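Local coordinates for putative ArsC family related protein (Bacteroides fragilis, PDB 3GKX) that is of unknown function but belongs to the ArsC family, with a thioredoxin-like fold related to that of arsenate reductases, at residues 48-60 / 99-111. Numbering follows the deposited sequence.
Sequences AWIPLSGLPVKKF and PLVVTERFVLVGF
W49, L52 and F60 pack against V102, V107 and V109 on one face of the β-hairpin 100-109 of this thioredoxin-like fold, where helix 48-53, the end of helix 43-53, crosses strand 107-109, an outermost strand of the four-stranded sheet within the chain, at 85°. V102 lies over the indole face of W49: its CG2 sits 3.8 Å from the centroid of the W49 five-membered ring, 16° off the normal, a CH-pi contact, while its CG1 approaches NE1. The W49 side chain also touches L7 of strand 7-10, which lies beside strand 100-102 in the sheet.

L52 can be followed outward from the helix. Its CB meets CG2 of V107 at 3.7 Å. With CG anti to the backbone N (chi1 -154°), the branch point is carried to CA of F106, and the two methyls then fork over the hairpin turn: CD2 lies by the carbonyl oxygens of T103 and E104, whereas CD1 is modelled too close to O of R105 (2.9 Å), so its exact position is doubtful. V107 is set between L52 and W49, its CG2 also 3.6 Å from O of W49.

Farther along, V109 places CG2 over one face of the F60 ring, 3.9 Å from its centroid, and against CD1 of L55, whereas I50 CG1 covers the other ring face and L89 of helix 82-89 also touches F60. S53 OG accepts from L55 N, an ST turn; its bond to I50 O is doubtfully short (2.5 Å). Backbone polar atoms are joined across the contact through one water, which donates to S53 O (2.9 Å) and V107 O (2.7 Å).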
loop_
_atom_site.group_PDB
_atom_site.type_symbol
_atom_site.label_atom_id
_atom_site.label_comp_id
_atom_site.label_asym_id
_atom_site.label_seq_id
_atom_site.Cartn_x
_atom_site.Cartn_y
_atom_site.Cartn_z
ATOM N N ALA B 48 -2.858 0.606 -13.206
ATOM C CA ALA B 48 -2.320 1.969 -12.977
ATOM C C ALA B 48 -2.795 2.536 -11.628
ATOM O O ALA B 48 -2.034 3.195 -10.907
ATOM C CB ALA B 48 -2.726 2.904 -14.124
ATOM N N TRP B 49 -4.051 2.275 -11.274
ATOM C CA TRP B 49 -4.605 2.891 -10.047
ATOM C C TRP B 49 -4.036 2.326 -8.756
ATOM O O TRP B 49 -3.863 3.068 -7.806
ATOM C CB TRP B 49 -6.123 2.838 -10.000
ATOM C CG TRP B 49 -6.735 3.552 -11.147
ATOM C CD1 TRP B 49 -6.124 4.456 -11.958
ATOM C CD2 TRP B 49 -8.105 3.454 -11.604
ATOM N NE1 TRP B 49 -7.014 4.900 -12.913
ATOM C CE2 TRP B 49 -8.232 4.304 -12.715
ATOM C CE3 TRP B 49 -9.210 2.701 -11.204
ATOM C CZ2 TRP B 49 -9.418 4.422 -13.434
ATOM C CZ3 TRP B 49 -10.396 2.834 -11.909
ATOM C CH2 TRP B 49 -10.488 3.686 -13.011
ATOM N N ILE B 50 -3.723 1.031 -8.720
ATOM C CA ILE B 50 -3.332 0.427 -7.453
ATOM C C ILE B 50 -1.972 0.944 -6.965
ATOM O O ILE B 50 -1.863 1.339 -5.798
ATOM C CB ILE B 50 -3.374 -1.117 -7.526
ATOM C CG1 ILE B 50 -4.811 -1.588 -7.598
ATOM C CG2 ILE B 50 -2.615 -1.754 -6.330
ATOM C CD1 ILE B 50 -4.942 -3.054 -8.036
ATOM N N PRO B 51 -0.930 0.914 -7.840
ATOM C CA PRO B 51 0.368 1.477 -7.467
ATOM C C PRO B 51 0.291 2.944 -7.057
ATOM O O PRO B 51 0.946 3.316 -6.110
ATOM C CB PRO B 51 1.242 1.315 -8.728
ATOM C CG PRO B 51 0.424 0.612 -9.714
ATOM C CD PRO B 51 -0.862 0.153 -9.099
ATOM N N LEU B 52 -0.536 3.739 -7.728
ATOM C CA LEU B 52 -0.718 5.169 -7.376
ATOM C C LEU B 52 -1.322 5.325 -6.016
ATOM O O LEU B 52 -1.031 6.290 -5.324
ATOM C CB LEU B 52 -1.637 5.852 -8.394
ATOM C CG LEU B 52 -1.573 7.343 -8.685
ATOM C CD1 LEU B 52 -0.138 7.866 -8.724
ATOM C CD2 LEU B 52 -2.263 7.543 -10.042
ATOM N N SER B 53 -2.169 4.377 -5.623
ATOM C CA SER B 53 -2.795 4.413 -4.305
ATOM C C SER B 53 -1.805 4.118 -3.185
ATOM O O SER B 53 -2.048 4.526 -2.074
ATOM C CB SER B 53 -3.935 3.382 -4.201
ATOM O OG SER B 53 -3.378 2.106 -3.931
ATOM N N GLY B 54 -0.718 3.400 -3.477
ATOM C CA GLY B 54 0.214 2.972 -2.424
ATOM C C GLY B 54 -0.303 1.845 -1.514
ATOM O O GLY B 54 0.389 1.457 -0.531
ATOM N N LEU B 55 -1.484 1.287 -1.854
ATOM C CA LEU B 55 -2.131 0.292 -1.000
ATOM C C LEU B 55 -2.031 -1.144 -1.500
ATOM O O LEU B 55 -1.893 -1.339 -2.704
ATOM C CB LEU B 55 -3.603 0.586 -0.876
ATOM C CG LEU B 55 -4.107 1.849 -0.221
ATOM C CD1 LEU B 55 -5.613 1.884 -0.488
ATOM C CD2 LEU B 55 -3.769 1.833 1.280
ATOM N N PRO B 56 -2.131 -2.157 -0.567
ATOM C CA PRO B 56 -2.251 -3.544 -0.974
ATOM C C PRO B 56 -3.472 -3.794 -1.864
ATOM O O PRO B 56 -4.509 -3.121 -1.759
ATOM C CB PRO B 56 -2.379 -4.314 0.380
ATOM C CG PRO B 56 -1.776 -3.412 1.397
ATOM C CD PRO B 56 -2.115 -2.028 0.907
ATOM N N VAL B 57 -3.348 -4.762 -2.747
ATOM C CA VAL B 57 -4.387 -4.975 -3.705
ATOM C C VAL B 57 -5.639 -5.445 -3.013
ATOM O O VAL B 57 -6.736 -5.129 -3.482
ATOM C CB VAL B 57 -3.983 -5.978 -4.773
ATOM C CG1 VAL B 57 -5.177 -6.221 -5.745
ATOM C CG2 VAL B 57 -2.753 -5.433 -5.515
ATOM N N LYS B 58 -5.494 -6.167 -1.894
ATOM C CA LYS B 58 -6.692 -6.554 -1.117
ATOM C C LYS B 58 -7.538 -5.371 -0.629
ATOM O O LYS B 58 -8.744 -5.521 -0.473
ATOM C CB LYS B 58 -6.361 -7.542 0.009
ATOM C CG LYS B 58 -5.262 -7.108 0.920
ATOM C CD LYS B 58 -4.976 -8.208 1.907
ATOM C CE LYS B 58 -3.923 -7.782 2.909
ATOM N NZ LYS B 58 -2.753 -7.202 2.265
ATOM N N LYS B 59 -6.917 -4.194 -0.448
ATOM C CA LYS B 59 -7.632 -2.989 0.006
ATOM C C LYS B 59 -8.592 -2.442 -1.044
ATOM O O LYS B 59 -9.389 -1.545 -0.765
ATOM C CB LYS B 59 -6.673 -1.868 0.429
ATOM C CG LYS B 59 -5.790 -2.126 1.668
ATOM C CD LYS B 59 -6.614 -2.502 2.854
ATOM C CE LYS B 59 -6.215 -1.730 4.088
ATOM N NZ LYS B 59 -7.314 -1.914 5.122
ATOM N N PHE B 60 -8.503 -2.963 -2.253
ATOM C CA PHE B 60 -9.423 -2.563 -3.322
ATOM C C PHE B 60 -10.638 -3.460 -3.375
ATOM O O PHE B 60 -11.431 -3.363 -4.312
ATOM C CB PHE B 60 -8.718 -2.583 -4.671
ATOM C CG PHE B 60 -7.918 -1.335 -4.940
ATOM C CD1 PHE B 60 -8.342 -0.410 -5.912
ATOM C CD2 PHE B 60 -6.754 -1.060 -4.196
ATOM C CE1 PHE B 60 -7.597 0.769 -6.160
ATOM C CE2 PHE B 60 -6.033 0.093 -4.438
ATOM C CZ PHE B 60 -6.455 1.008 -5.428
ATOM N N PRO B 99 -16.168 4.539 -2.243
ATOM C CA PRO B 99 -15.817 5.133 -3.543
ATOM C C PRO B 99 -14.303 5.063 -3.782
ATOM O O PRO B 99 -13.548 4.715 -2.853
ATOM C CB PRO B 99 -16.301 6.577 -3.408
ATOM C CG PRO B 99 -16.100 6.899 -1.984
ATOM C CD PRO B 99 -16.310 5.579 -1.197
ATOM N N LEU B 100 -13.897 5.327 -5.023
ATOM C CA LEU B 100 -12.499 5.545 -5.416
ATOM C C LEU B 100 -12.455 6.901 -6.050
ATOM O O LEU B 100 -13.405 7.272 -6.766
ATOM C CB LEU B 100 -12.050 4.553 -6.493
ATOM C CG LEU B 100 -12.094 3.108 -6.083
ATOM C CD1 LEU B 100 -11.481 2.162 -7.155
ATOM C CD2 LEU B 100 -11.337 3.044 -4.764
ATOM N N VAL B 101 -11.361 7.628 -5.832
ATOM C CA VAL B 101 -11.066 8.876 -6.543
ATOM C C VAL B 101 -9.697 8.707 -7.204
ATOM O O VAL B 101 -8.757 8.223 -6.584
ATOM C CB VAL B 101 -11.078 10.115 -5.616
ATOM C CG1 VAL B 101 -10.801 11.401 -6.405
ATOM C CG2 VAL B 101 -12.393 10.256 -4.963
ATOM N N VAL B 102 -9.608 9.079 -8.469
ATOM C CA VAL B 102 -8.407 8.907 -9.276
ATOM C C VAL B 102 -8.017 10.319 -9.745
ATOM O O VAL B 102 -8.861 11.042 -10.303
ATOM C CB VAL B 102 -8.719 7.995 -10.505
ATOM C CG1 VAL B 102 -7.534 7.861 -11.451
ATOM C CG2 VAL B 102 -9.198 6.646 -10.049
ATOM N N THR B 103 -6.773 10.723 -9.477
ATOM C CA THR B 103 -6.180 11.931 -10.077
ATOM C C THR B 103 -4.818 11.516 -10.614
ATOM O O THR B 103 -4.410 10.378 -10.407
ATOM C CB THR B 103 -5.960 13.072 -9.057
ATOM O OG1 THR B 103 -4.988 12.643 -8.111
ATOM C CG2 THR B 103 -7.258 13.395 -8.266
ATOM N N GLU B 104 -4.138 12.432 -11.310
ATOM C CA GLU B 104 -2.836 12.184 -11.914
ATOM C C GLU B 104 -1.782 11.736 -10.899
ATOM O O GLU B 104 -0.990 10.869 -11.173
ATOM C CB GLU B 104 -2.337 13.466 -12.611
ATOM C CG GLU B 104 -1.546 13.214 -13.904
ATOM C CD GLU B 104 -0.556 14.327 -14.227
ATOM O OE1 GLU B 104 -0.494 15.310 -13.472
ATOM O OE2 GLU B 104 0.173 14.236 -15.239
ATOM N N ARG B 105 -1.760 12.354 -9.730
ATOM C CA ARG B 105 -0.728 12.064 -8.742
ATOM C C ARG B 105 -1.130 11.011 -7.711
ATOM O O ARG B 105 -0.255 10.350 -7.163
ATOM C CB ARG B 105 -0.330 13.340 -7.999
ATOM C CG ARG B 105 0.815 14.076 -8.647
ATOM C CD ARG B 105 1.228 15.323 -7.857
ATOM N NE ARG B 105 2.510 15.793 -8.332
ATOM C CZ ARG B 105 3.094 16.917 -7.944
ATOM N NH1 ARG B 105 2.502 17.715 -7.069
ATOM N NH2 ARG B 105 4.279 17.257 -8.448
ATOM N N PHE B 106 -2.427 10.857 -7.422
ATOM C CA PHE B 106 -2.852 9.872 -6.384
ATOM C C PHE B 106 -4.224 9.240 -6.593
ATOM O O PHE B 106 -5.045 9.798 -7.285
ATOM C CB PHE B 106 -2.780 10.475 -4.986
ATOM C CG PHE B 106 -3.468 11.774 -4.875
ATOM C CD1 PHE B 106 -4.817 11.821 -4.560
ATOM C CD2 PHE B 106 -2.788 12.940 -5.145
ATOM C CE1 PHE B 106 -5.472 13.042 -4.511
ATOM C CE2 PHE B 106 -3.409 14.154 -5.078
ATOM C CZ PHE B 106 -4.753 14.216 -4.764
ATOM N N VAL B 107 -4.445 8.077 -5.975
ATOM C CA VAL B 107 -5.716 7.417 -5.973
ATOM C C VAL B 107 -6.129 7.188 -4.541
ATOM O O VAL B 107 -5.373 6.602 -3.762
ATOM C CB VAL B 107 -5.659 6.048 -6.736
ATOM C CG1 VAL B 107 -6.980 5.191 -6.498
ATOM C CG2 VAL B 107 -5.355 6.261 -8.255
ATOM N N LEU B 108 -7.349 7.601 -4.196
ATOM C CA LEU B 108 -7.904 7.346 -2.867
ATOM C C LEU B 108 -8.956 6.231 -2.881
ATOM O O LEU B 108 -9.792 6.130 -3.795
ATOM C CB LEU B 108 -8.513 8.630 -2.278
ATOM C CG LEU B 108 -7.716 9.922 -2.470
ATOM C CD1 LEU B 108 -8.582 11.117 -2.219
ATOM C CD2 LEU B 108 -6.445 9.935 -1.570
ATOM N N VAL B 109 -8.921 5.396 -1.852
ATOM C CA VAL B 109 -9.786 4.248 -1.805
ATOM C C VAL B 109 -10.681 4.323 -0.573
ATOM O O VAL B 109 -10.200 4.444 0.548
ATOM C CB VAL B 109 -8.935 2.968 -1.764
ATOM C CG1 VAL B 109 -9.838 1.730 -1.783
ATOM C CG2 VAL B 109 -7.910 2.972 -2.912
ATOM N N GLY B 110 -11.989 4.272 -0.776
ATOM C CA GLY B 110 -12.938 4.515 0.319
ATOM C C GLY B 110 -12.914 5.980 0.734
ATOM O O GLY B 110 -12.166 6.779 0.160
ATOM N N PHE B 111 -13.716 6.325 1.745
ATOM C CA PHE B 111 -13.846 7.708 2.160
ATOM C C PHE B 111 -13.173 8.018 3.488
ATOM O O PHE B 111 -13.726 7.750 4.551
ATOM C CB PHE B 111 -15.300 8.160 2.194
ATOM C CG PHE B 111 -15.446 9.586 2.587
ATOM C CD1 PHE B 111 -14.710 10.573 1.928
ATOM C CD2 PHE B 111 -16.266 9.948 3.638
ATOM C CE1 PHE B 111 -14.802 11.900 2.310
ATOM C CE2 PHE B 111 -16.383 11.274 4.018
ATOM C CZ PHE B 111 -15.644 12.248 3.356
HETATM O O HOH W 1 -4.379 5.995 -1.319
#